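Local structure of metallophosphoesterase (Clostridium thermocellum, 4J6O) at residues K28-L31 against E32-Y36; H113-D116 against R117-Q121; Y144-D148 against G149-V153; L101-N105 against G106-Q110. The protein probably removes phosphate groups as a manganese-binding phosphatase of the calcineurin-like family, forming the 2',3'-phosphatase component of the bacterial Pnkp-Hen1 RNA repair system. All coordinates share one frame; numbering follows the deposited sequence. Where two conformers were deposited one is given.

Contact 1 of 4, residues K28-L31 against E32-Y36; sequences KMLL and EKLGY
K28 and E32, one helical turn apart, are joined by a salt bridge on the outer side of helix 24-33. The lysine chain runs extended to CE and bends only at its last torsion (chi4 -75°), which turns K28 NZ toward the carboxylate of E32. K28 NZ lies 2.9 Å from E32 OE2, reaching it on the syn side but 25° out of the carboxylate plane; a weaker bond of 3.2 Å joins K28 NZ to E32 OE1, so both oxygens share one ammonium group.

Backbone bonds account for the end of the helix. E32 N, K33 N and L34 N bond to the carbonyl oxygens four residues earlier. Then the pattern breaks: G35, at a positive phi of 93°, leaves helical geometry, and Y36 N turns back to L31 O at 3.0 Å, while G35 N bonds to E32 O. This pair of bonds defines a Schellman motif, the C-terminal cap of the helix, with glycine at the position where a CB would be jammed against the preceding carbonyl oxygen.

Apolar contacts lie on the inner side. L30 CG meets L34 CD1 at 3.9 Å, and both leucines also pack on strands 232-238 and 242-247. L31 CD2 approaches Y36 CD1 at 4.0 Å, and both L31 and Y36 touch V60 of strand 59-62. The tyrosine ring also meets H54 edge-to-face.

Y36 has polar neighbours as well. L31 O sits at the edge of its ring, near the plane, 3.4 Å from Y36 CD1, and Y36 OH hydrogen-bonds D15 OD2.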
loop_
_atom_site.group_PDB
_atom_site.type_symbol
_atom_site.label_atom_id
_atom_site.label_comp_id
_atom_site.label_asym_id
_atom_site.label_seq_id
_atom_site.Cartn_x
_atom_site.Cartn_y
_atom_site.Cartn_z
ATOM N N LYS A 28 1.373 10.766 9.164
ATOM C CA LYS A 28 0.568 11.752 9.864
ATOM C C LYS A 28 0.733 13.106 9.200
ATOM O O LYS A 28 -0.272 13.798 8.962
ATOM C CB LYS A 28 0.970 11.791 11.318
ATOM C CG LYS A 28 0.273 12.880 12.149
ATOM C CD LYS A 28 0.761 12.872 13.574
ATOM C CE LYS A 28 -0.131 13.767 14.457
ATOM N NZ LYS A 28 0.189 15.174 14.176
ATOM N N MET A 29 1.986 13.488 8.887
ATOM C CA MET A 29 2.251 14.749 8.187
ATOM C C MET A 29 1.507 14.831 6.852
ATOM O O MET A 29 0.890 15.863 6.539
ATOM C CB MET A 29 3.776 14.958 7.985
ATOM C CG MET A 29 4.533 15.268 9.243
ATOM S SD MET A 29 6.325 15.101 8.954
ATOM C CE MET A 29 6.630 16.675 8.116
ATOM N N LEU A 30 1.529 13.721 6.088
ATOM C CA LEU A 30 0.943 13.741 4.767
ATOM C C LEU A 30 -0.586 13.861 4.870
ATOM O O LEU A 30 -1.237 14.609 4.135
ATOM C CB LEU A 30 1.358 12.465 3.985
ATOM C CG LEU A 30 0.733 12.342 2.613
ATOM C CD1 LEU A 30 1.079 13.524 1.702
ATOM C CD2 LEU A 30 1.338 11.043 2.024
ATOM N N LEU A 31 -1.181 13.075 5.753
ATOM C CA LEU A 31 -2.642 13.171 5.943
ATOM C C LEU A 31 -3.040 14.586 6.361
ATOM O O LEU A 31 -4.021 15.151 5.844
ATOM C CB LEU A 31 -3.096 12.131 6.965
ATOM C CG LEU A 31 -3.087 10.637 6.528
ATOM C CD1 LEU A 31 -3.293 9.680 7.688
ATOM C CD2 LEU A 31 -4.096 10.372 5.413
ATOM N N GLU A 32 -2.276 15.169 7.276
ATOM C CA GLU A 32 -2.638 16.517 7.756
ATOM C C GLU A 32 -2.507 17.519 6.630
ATOM O O GLU A 32 -3.344 18.423 6.465
ATOM C CB GLU A 32 -1.823 16.885 8.993
ATOM C CG GLU A 32 -2.264 16.046 10.174
ATOM C CD GLU A 32 -1.450 16.208 11.432
ATOM O OE1 GLU A 32 -0.255 16.545 11.370
ATOM O OE2 GLU A 32 -2.021 15.970 12.495
ATOM N N LYS A 33 -1.470 17.347 5.815
ATOM C CA LYS A 33 -1.260 18.247 4.688
ATOM C C LYS A 33 -2.399 18.124 3.691
ATOM O O LYS A 33 -2.756 19.088 3.021
ATOM C CB LYS A 33 0.064 17.884 4.018
ATOM C CG LYS A 33 0.501 18.790 2.907
ATOM C CD LYS A 33 1.942 18.378 2.521
ATOM C CE LYS A 33 2.518 19.180 1.383
ATOM N NZ LYS A 33 3.979 18.994 1.321
ATOM N N LEU A 34 -2.984 16.940 3.609
ATOM C CA LEU A 34 -4.129 16.724 2.719
ATOM C C LEU A 34 -5.454 17.187 3.303
ATOM O O LEU A 34 -6.503 16.975 2.693
ATOM C CB LEU A 34 -4.242 15.242 2.334
ATOM C CG LEU A 34 -3.073 14.679 1.514
ATOM C CD1 LEU A 34 -3.017 13.135 1.681
ATOM C CD2 LEU A 34 -3.125 15.068 0.036
ATOM N N GLY A 35 -5.408 17.750 4.506
ATOM C CA GLY A 35 -6.616 18.229 5.134
ATOM C C GLY A 35 -7.360 17.280 6.060
ATOM O O GLY A 35 -8.410 17.643 6.616
ATOM N N TYR A 36 -6.823 16.074 6.255
ATOM C CA TYR A 36 -7.404 15.162 7.230
ATOM C C TYR A 36 -7.095 15.647 8.620
ATOM O O TYR A 36 -6.089 16.300 8.856
ATOM C CB TYR A 36 -6.927 13.694 7.052
ATOM C CG TYR A 36 -7.357 13.133 5.716
ATOM C CD1 TYR A 36 -6.594 13.367 4.577
ATOM C CD2 TYR A 36 -8.539 12.404 5.592
ATOM C CE1 TYR A 36 -7.011 12.920 3.351
ATOM C CE2 TYR A 36 -8.948 11.925 4.373
ATOM C CZ TYR A 36 -8.170 12.192 3.261
ATOM O OH TYR A 36 -8.603 11.744 2.029
#

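Contact 2 of 4, residues H113-D116 against R117-Q121; sequences HGLD and RTLEQ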
loop_
_atom_site.group_PDB
_atom_site.type_symbol
_atom_site.label_atom_id
_atom_site.label_comp_id
_atom_site.label_asym_id
_atom_site.label_seq_id
_atom_site.Cartn_x
_atom_site.Cartn_y
_atom_site.Cartn_z
ATOM N N HIS A 113 14.191 -8.179 4.697
ATOM C CA HIS A 113 13.652 -6.943 4.137
ATOM C C HIS A 113 12.819 -6.207 5.141
ATOM O O HIS A 113 11.792 -5.613 4.753
ATOM C CB HIS A 113 12.816 -7.244 2.913
ATOM C CG HIS A 113 13.596 -7.887 1.812
ATOM N ND1 HIS A 113 13.306 -9.142 1.332
ATOM C CD2 HIS A 113 14.673 -7.456 1.115
ATOM C CE1 HIS A 113 14.155 -9.449 0.368
ATOM N NE2 HIS A 113 14.998 -8.448 0.219
ATOM N N GLY A 114 13.258 -6.186 6.400
ATOM C CA GLY A 114 12.537 -5.370 7.379
ATOM C C GLY A 114 11.520 -6.078 8.244
ATOM O O GLY A 114 10.938 -5.459 9.142
ATOM N N LEU A 115 11.267 -7.358 7.967
ATOM C CA LEU A 115 10.268 -8.082 8.748
ATOM C C LEU A 115 10.680 -8.193 10.212
ATOM O O LEU A 115 9.836 -8.207 11.117
ATOM C CB LEU A 115 9.973 -9.478 8.142
ATOM C CG LEU A 115 9.017 -10.392 8.931
ATOM C CD1 LEU A 115 7.631 -9.790 9.137
ATOM C CD2 LEU A 115 8.883 -11.672 8.139
ATOM N N ASP A 116 11.978 -8.244 10.453
ATOM C CA ASP A 116 12.471 -8.291 11.822
ATOM C C ASP A 116 11.940 -7.080 12.593
ATOM O O ASP A 116 11.559 -7.211 13.752
ATOM C CB ASP A 116 14.000 -8.323 11.880
ATOM C CG ASP A 116 14.632 -7.014 11.385
ATOM O OD1 ASP A 116 14.282 -6.573 10.278
ATOM O OD2 ASP A 116 15.477 -6.440 12.112
ATOM N N ARG A 117 11.911 -5.912 11.951
ATOM C CA ARG A 117 11.454 -4.744 12.683
ATOM C C ARG A 117 9.978 -4.879 13.025
ATOM O O ARG A 117 9.570 -4.509 14.102
ATOM C CB ARG A 117 11.625 -3.423 11.897
ATOM C CG ARG A 117 12.996 -3.193 11.305
ATOM C CD ARG A 117 14.038 -3.184 12.384
ATOM N NE ARG A 117 15.397 -3.311 11.858
ATOM C CZ ARG A 117 16.116 -2.308 11.360
ATOM N NH1 ARG A 117 15.612 -1.076 11.286
ATOM N NH2 ARG A 117 17.348 -2.539 10.928
ATOM N N THR A 118 9.175 -5.424 12.109
ATOM C CA THR A 118 7.731 -5.542 12.355
ATOM C C THR A 118 7.539 -6.464 13.563
ATOM O O THR A 118 6.731 -6.201 14.464
ATOM C CB THR A 118 6.988 -6.162 11.151
ATOM O OG1 THR A 118 7.111 -5.287 10.019
ATOM C CG2 THR A 118 5.468 -6.392 11.460
ATOM N N LEU A 119 8.298 -7.546 13.578
ATOM C CA LEU A 119 8.061 -8.560 14.593
ATOM C C LEU A 119 8.442 -8.054 15.975
ATOM O O LEU A 119 7.744 -8.299 16.963
ATOM C CB LEU A 119 8.827 -9.823 14.253
ATOM C CG LEU A 119 8.281 -10.535 13.009
ATOM C CD1 LEU A 119 9.205 -11.711 12.626
ATOM C CD2 LEU A 119 6.832 -10.974 13.213
ATOM N N GLU A 120 9.546 -7.326 16.034
ATOM C CA GLU A 120 10.003 -6.803 17.312
ATOM C C GLU A 120 9.115 -5.670 17.819
ATOM O O GLU A 120 8.933 -5.505 19.024
ATOM C CB GLU A 120 11.460 -6.383 17.237
ATOM C CG GLU A 120 11.725 -5.132 16.477
ATOM C CD GLU A 120 13.213 -4.917 16.253
ATOM O OE1 GLU A 120 13.991 -5.896 16.363
ATOM O OE2 GLU A 120 13.611 -3.767 15.969
ATOM N N GLN A 121 8.511 -4.937 16.894
ATOM C CA GLN A 121 7.538 -3.926 17.273
ATOM C C GLN A 121 6.182 -4.533 17.665
ATOM O O GLN A 121 5.517 -4.063 18.591
ATOM C CB GLN A 121 7.425 -2.864 16.173
ATOM C CG GLN A 121 8.743 -2.062 16.035
ATOM C CD GLN A 121 8.693 -1.083 14.867
ATOM O OE1 GLN A 121 7.639 -0.556 14.570
ATOM N NE2 GLN A 121 9.833 -0.899 14.163
#
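D116 and R117 are chain neighbours whose side chains lie side by side and point the same way, with their flat ends turned sharply: the carboxylate and guanidinium planes are 76° apart. D116 CG stands between its own backbone N and carbonyl carbon (chi1 67°), and R117 folds at its second torsion (chi2 -59°), which brings NE alongside the carboxylate. R117 NE donates to D116 OD2 at 3.1 Å. The oxygen lies at the edge of the guanidinium, nearly in its plane, whereas NE comes in on the syn side of OD2 and well out of the carboxylate plane. E120 follows one turn after D116, and E120 OE1 is 4.5 Å from D116 OD2; two like charges at that spacing would probably favour keeping the arginine close.

These residues form the first turns of helix 115-122, with G114 at the N-cap. Within this turn the G114 carbonyl oxygen takes weak bonds from R117 N and, at 3.5 Å, from T118 N. Regular helical bonding is established with L119 N to L115 O and E120 N to D116 O, the latter at 3.0 Å.

On the other side of the helix, L115 and L119 are set at an angle to each other, L115 CG meeting L119 CD1 at 3.9 Å. L115 CD1 also approaches T118 CB at 4.2 Å. L115 and T118 both rest on L100 of helix 95-104, and T118 OG1 hydrogen-bonds D68 OD1, anchoring this turn to the loop that follows D65, a ligand of the manganese ion.

Contact 3 of 4, residues Y144-D148 against G149-V153; sequences YVLDD and GKLVV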
loop_
_atom_site.group_PDB
_atom_site.type_symbol
_atom_site.label_atom_id
_atom_site.label_comp_id
_atom_site.label_asym_id
_atom_site.label_seq_id
_atom_site.Cartn_x
_atom_site.Cartn_y
_atom_site.Cartn_z
ATOM N N TYR A 144 -8.865 -2.749 -6.359
ATOM C CA TYR A 144 -10.220 -2.240 -6.484
ATOM C C TYR A 144 -10.364 -1.558 -7.821
ATOM O O TYR A 144 -9.445 -0.895 -8.281
ATOM C CB TYR A 144 -10.541 -1.233 -5.394
ATOM C CG TYR A 144 -10.737 -1.809 -4.031
ATOM C CD1 TYR A 144 -11.838 -2.604 -3.753
ATOM C CD2 TYR A 144 -9.845 -1.557 -3.013
ATOM C CE1 TYR A 144 -12.051 -3.114 -2.487
ATOM C CE2 TYR A 144 -10.045 -2.053 -1.735
ATOM C CZ TYR A 144 -11.179 -2.830 -1.473
ATOM O OH TYR A 144 -11.416 -3.374 -0.223
ATOM N N VAL A 145 -11.492 -1.811 -8.480
ATOM C CA VAL A 145 -11.899 -1.012 -9.638
ATOM C C VAL A 145 -12.919 -0.013 -9.124
ATOM O O VAL A 145 -14.002 -0.391 -8.631
ATOM C CB VAL A 145 -12.508 -1.912 -10.760
ATOM C CG1 VAL A 145 -12.785 -1.093 -11.998
ATOM C CG2 VAL A 145 -11.517 -3.084 -11.096
ATOM N N LEU A 146 -12.611 1.270 -9.283
ATOM C CA LEU A 146 -13.430 2.305 -8.679
ATOM C C LEU A 146 -13.973 3.271 -9.730
ATOM O O LEU A 146 -13.523 3.261 -10.885
ATOM C CB LEU A 146 -12.546 3.116 -7.732
ATOM C CG LEU A 146 -11.951 2.294 -6.602
ATOM C CD1 LEU A 146 -10.446 2.569 -6.500
ATOM C CD2 LEU A 146 -12.539 2.815 -5.340
ATOM N N ASP A 147 -14.962 4.073 -9.308
ATOM C CA ASP A 147 -15.425 5.242 -10.069
ATOM C C ASP A 147 -15.745 4.896 -11.514
ATOM O O ASP A 147 -15.080 5.365 -12.456
ATOM C CB ASP A 147 -14.381 6.360 -10.027
ATOM C CG ASP A 147 -14.929 7.654 -10.599
ATOM O OD1 ASP A 147 -16.180 7.828 -10.531
ATOM O OD2 ASP A 147 -14.130 8.449 -11.130
ATOM N N ASP A 148 -16.759 4.045 -11.656
ATOM C CA ASP A 148 -17.256 3.624 -12.965
ATOM C C ASP A 148 -16.179 3.022 -13.836
ATOM O O ASP A 148 -16.237 3.147 -15.057
ATOM C CB ASP A 148 -17.926 4.801 -13.709
ATOM C CG ASP A 148 -19.181 5.270 -13.030
ATOM O OD1 ASP A 148 -19.904 4.420 -12.495
ATOM O OD2 ASP A 148 -19.458 6.481 -13.025
ATOM N N GLY A 149 -15.175 2.389 -13.213
ATOM C CA GLY A 149 -14.075 1.808 -13.969
ATOM C C GLY A 149 -13.027 2.798 -14.452
ATOM O O GLY A 149 -12.182 2.461 -15.271
ATOM N N LYS A 150 -13.025 4.016 -13.924
ATOM C CA LYS A 150 -12.063 4.992 -14.374
ATOM C C LYS A 150 -10.749 4.937 -13.587
ATOM O O LYS A 150 -9.732 5.518 -13.994
ATOM C CB LYS A 150 -12.654 6.410 -14.227
ATOM C CG LYS A 150 -13.721 6.664 -15.243
ATOM C CD LYS A 150 -14.528 7.905 -14.835
ATOM C CE LYS A 150 -15.742 8.110 -15.765
ATOM N NZ LYS A 150 -16.701 9.161 -15.168
ATOM N N LEU A 151 -10.754 4.201 -12.474
ATOM C CA LEU A 151 -9.589 4.170 -11.613
ATOM C C LEU A 151 -9.408 2.758 -11.123
ATOM O O LEU A 151 -10.392 2.125 -10.728
ATOM C CB LEU A 151 -9.818 5.122 -10.437
ATOM C CG LEU A 151 -8.788 5.109 -9.264
ATOM C CD1 LEU A 151 -7.399 5.547 -9.717
ATOM C CD2 LEU A 151 -9.337 5.902 -8.012
ATOM N N VAL A 152 -8.170 2.281 -11.133
ATOM C CA VAL A 152 -7.832 0.974 -10.498
ATOM C C VAL A 152 -6.690 1.252 -9.538
ATOM O O VAL A 152 -5.729 1.928 -9.899
ATOM C CB VAL A 152 -7.419 -0.020 -11.573
ATOM C CG1 VAL A 152 -6.843 -1.308 -10.948
ATOM C CG2 VAL A 152 -8.657 -0.415 -12.476
ATOM N N VAL A 153 -6.759 0.674 -8.345
ATOM C CA VAL A 153 -5.628 0.740 -7.402
ATOM C C VAL A 153 -5.223 -0.683 -7.076
ATOM O O VAL A 153 -6.064 -1.564 -6.877
ATOM C CB VAL A 153 -5.916 1.539 -6.104
ATOM C CG1 VAL A 153 -6.067 3.073 -6.419
ATOM C CG2 VAL A 153 -7.110 0.996 -5.304
HETATM O O HOH W 1 -17.665 8.275 -12.762
#
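Y144-D148 and G149-V153 form a beta hairpin, its strands 143-146 and 151-154 running antiparallel. Y144 with V153 and L146 with L151 are hydrogen-bonded pairs, and V145 with V152 is the non-hydrogen-bonded pair between them. The straightest bond, at 175°, is L146 N to L151 O, 2.8 Å long. K150 and L151 both face L146, a classic beta bulge where the turn rejoins the second strand.

On the face carrying Y144, L146, L151 and V153, L146 CD1 touches two partners. L151 places CG anti to its backbone N (chi1 171°), L146 has it beside the N (chi1 -61°), and the two chains run side by side with L146 CD1 3.8 Å from L151 CD2. The same L146 methyl meets V153 CG2 at 3.9 Å, the valine branch that stands between N and carbonyl carbon; V153 CG2 also approaches Y144 CB at 4.1 Å and lies off the ring edge, near its plane. These leucines pack on F14 of strand 14-17, joining the two large sheets of the fold. On the other face, V145 and V152 point the same way, touching through their CG2 methyls.

In the turn, D147, D148 and G149 all have positive phi. The extended K150 chain crosses D147, with D147 OD2 3.8 Å from K150 CD. D147 has its polar partners in H11 and Y238, so its carboxylate is held from beyond the hairpin. A water, unusually close to D148 OD2, donates to D147 OD1 and accepts from K150 NZ, both at 2.7 Å.

Contact 4 of 4, residues L101-N105 against G106-Q110; sequences LRKLN and GRDVQ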
loop_
_atom_site.group_PDB
_atom_site.type_symbol
_atom_site.label_atom_id
_atom_site.label_comp_id
_atom_site.label_asym_id
_atom_site.label_seq_id
_atom_site.Cartn_x
_atom_site.Cartn_y
_atom_site.Cartn_z
ATOM N N LEU A 101 1.239 -11.703 7.336
ATOM C CA LEU A 101 0.069 -12.544 7.690
ATOM C C LEU A 101 0.425 -14.031 7.714
ATOM O O LEU A 101 0.051 -14.751 8.665
ATOM C CB LEU A 101 -1.123 -12.270 6.766
ATOM C CG LEU A 101 -2.337 -13.194 6.944
ATOM C CD1 LEU A 101 -2.836 -13.114 8.338
ATOM C CD2 LEU A 101 -3.430 -12.829 5.987
ATOM N N ARG A 102 1.198 -14.487 6.728
ATOM C CA ARG A 102 1.618 -15.903 6.698
ATOM C C ARG A 102 2.478 -16.223 7.911
ATOM O O ARG A 102 2.347 -17.289 8.482
ATOM C CB ARG A 102 2.388 -16.196 5.418
ATOM C CG ARG A 102 1.465 -16.198 4.241
ATOM C CD ARG A 102 2.172 -16.243 2.913
ATOM N NE ARG A 102 1.169 -16.166 1.857
ATOM C CZ ARG A 102 1.402 -15.731 0.629
ATOM N NH1 ARG A 102 2.623 -15.323 0.295
ATOM N NH2 ARG A 102 0.411 -15.702 -0.258
ATOM N N LYS A 103 3.337 -15.292 8.323
ATOM C CA LYS A 103 4.214 -15.534 9.467
ATOM C C LYS A 103 3.380 -15.579 10.760
ATOM O O LYS A 103 3.515 -16.490 11.574
ATOM C CB LYS A 103 5.312 -14.455 9.526
ATOM C CG LYS A 103 6.173 -14.452 10.787
ATOM C CD LYS A 103 6.993 -15.748 10.931
ATOM C CE LYS A 103 7.810 -15.714 12.202
ATOM N NZ LYS A 103 8.624 -16.953 12.352
ATOM N N LEU A 104 2.474 -14.617 10.937
ATOM C CA LEU A 104 1.626 -14.648 12.123
ATOM C C LEU A 104 0.723 -15.895 12.139
ATOM O O LEU A 104 0.323 -16.338 13.203
ATOM C CB LEU A 104 0.767 -13.372 12.241
ATOM C CG LEU A 104 1.577 -12.069 12.331
ATOM C CD1 LEU A 104 0.658 -10.852 12.198
ATOM C CD2 LEU A 104 2.373 -11.998 13.625
ATOM N N ASN A 105 0.361 -16.420 10.966
ATOM C CA ASN A 105 -0.461 -17.641 10.867
ATOM C C ASN A 105 0.319 -18.905 11.172
ATOM O O ASN A 105 -0.273 -19.977 11.272
ATOM C CB ASN A 105 -1.069 -17.799 9.480
ATOM C CG ASN A 105 -2.325 -16.956 9.288
ATOM O OD1 ASN A 105 -2.888 -16.438 10.251
ATOM N ND2 ASN A 105 -2.795 -16.869 8.049
ATOM N N GLY A 106 1.639 -18.786 11.293
ATOM C CA GLY A 106 2.475 -19.933 11.665
ATOM C C GLY A 106 3.433 -20.426 10.597
ATOM O O GLY A 106 4.084 -21.451 10.761
ATOM N N ARG A 107 3.555 -19.713 9.486
ATOM C CA ARG A 107 4.514 -20.176 8.484
ATOM C C ARG A 107 5.933 -19.705 8.805
ATOM O O ARG A 107 6.151 -18.541 9.220
ATOM C CB ARG A 107 4.110 -19.759 7.078
ATOM C CG ARG A 107 5.058 -20.265 6.032
ATOM C CD ARG A 107 4.535 -19.923 4.672
ATOM N NE ARG A 107 3.197 -20.473 4.476
ATOM C CZ ARG A 107 2.457 -20.252 3.393
ATOM N NH1 ARG A 107 2.934 -19.483 2.420
ATOM N NH2 ARG A 107 1.246 -20.797 3.282
ATOM N N ASP A 108 6.908 -20.581 8.615
ATOM C CA ASP A 108 8.266 -20.252 9.016
ATOM C C ASP A 108 8.983 -19.539 7.882
ATOM O O ASP A 108 9.890 -20.090 7.269
ATOM C CB ASP A 108 9.012 -21.538 9.398
ATOM C CG ASP A 108 10.231 -21.278 10.275
ATOM O OD1 ASP A 108 10.616 -20.094 10.455
ATOM O OD2 ASP A 108 10.814 -22.270 10.777
ATOM N N VAL A 109 8.569 -18.304 7.605
ATOM C CA VAL A 109 9.082 -17.549 6.457
ATOM C C VAL A 109 10.438 -16.928 6.751
ATOM O O VAL A 109 10.829 -16.764 7.913
ATOM C CB VAL A 109 8.134 -16.416 6.069
ATOM C CG1 VAL A 109 6.706 -16.918 5.930
ATOM C CG2 VAL A 109 8.210 -15.249 7.091
ATOM N N GLN A 110 11.154 -16.559 5.699
ATOM C CA GLN A 110 12.450 -15.925 5.865
ATOM C C GLN A 110 12.302 -14.542 6.485
ATOM O O GLN A 110 11.495 -13.739 6.019
ATOM C CB GLN A 110 13.133 -15.780 4.516
ATOM C CG GLN A 110 13.490 -17.105 3.882
ATOM C CD GLN A 110 14.351 -16.923 2.656
ATOM O OE1 GLN A 110 14.413 -15.825 2.087
ATOM N NE2 GLN A 110 15.023 -17.989 2.243
HETATM O O HOH W 2 10.217 -17.711 10.177
#
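The guanidinium of R107 has the aliphatic part of R102 over one face: R102 CG stands 4.0 Å above the plane, offset toward the rim, and R102 CD is 3.4 Å from R107 NH1. The two arginine chains run side by side and point the same way, with guanidinium planes only 15° apart. R107 NH1 is 3.8 Å from R102 NE, a close approach of like charges. R102 NH1 has a hydrogen bond to Y176 OH, which holds that end of the pair. R107 bends at its third torsion (chi3 -57°), turning its flat end along R102.

The backbone under this pair is the C-terminal end of helix 95-104, closed by a Schellman motif. G106 departs from helical angles at a positive phi, G106 N bonds to K103 O from above the carbonyl plane, and R107 N returns to R102 O at 2.9 Å. D108 then centres an inverse gamma turn.

K103 covers the returning chain. Its bend at the second torsion (chi2 64°) lays K103 CD 3.4 Å from R107 O, while K103 CB meets V109 CG2 at 3.9 Å. A water accepts from K103 NZ at 2.8 Å. The same water lies so close to D108 OD1 and to V109 O that its bonds to them are doubtful in detail. Beyond the turn, Q110 O accepts a hydrogen bond from K99 NZ, which ties the loop back to the same helix.

Overall arrangement
From the N terminus the contacts come in series, none crossing or enclosing another, and each is formed by one continuous run of chain. Contact 1 ends helix 24-33, beside strands 232-238 and 242-247 of the five-stranded sheet. Contact 4 ends helix 95-104, and the loop that follows leads into contact 2 at the start of helix 115-122. These two touch, with L115 CD2 3.8 Å from V109 CG2 and their centres about 12 Å apart. Contact 3 closes the hairpin of the six-stranded sheet, its centre about 33 Å from that of contact 2, across the chain's centre. Contacts 1 and 4 likewise lie on opposite sides.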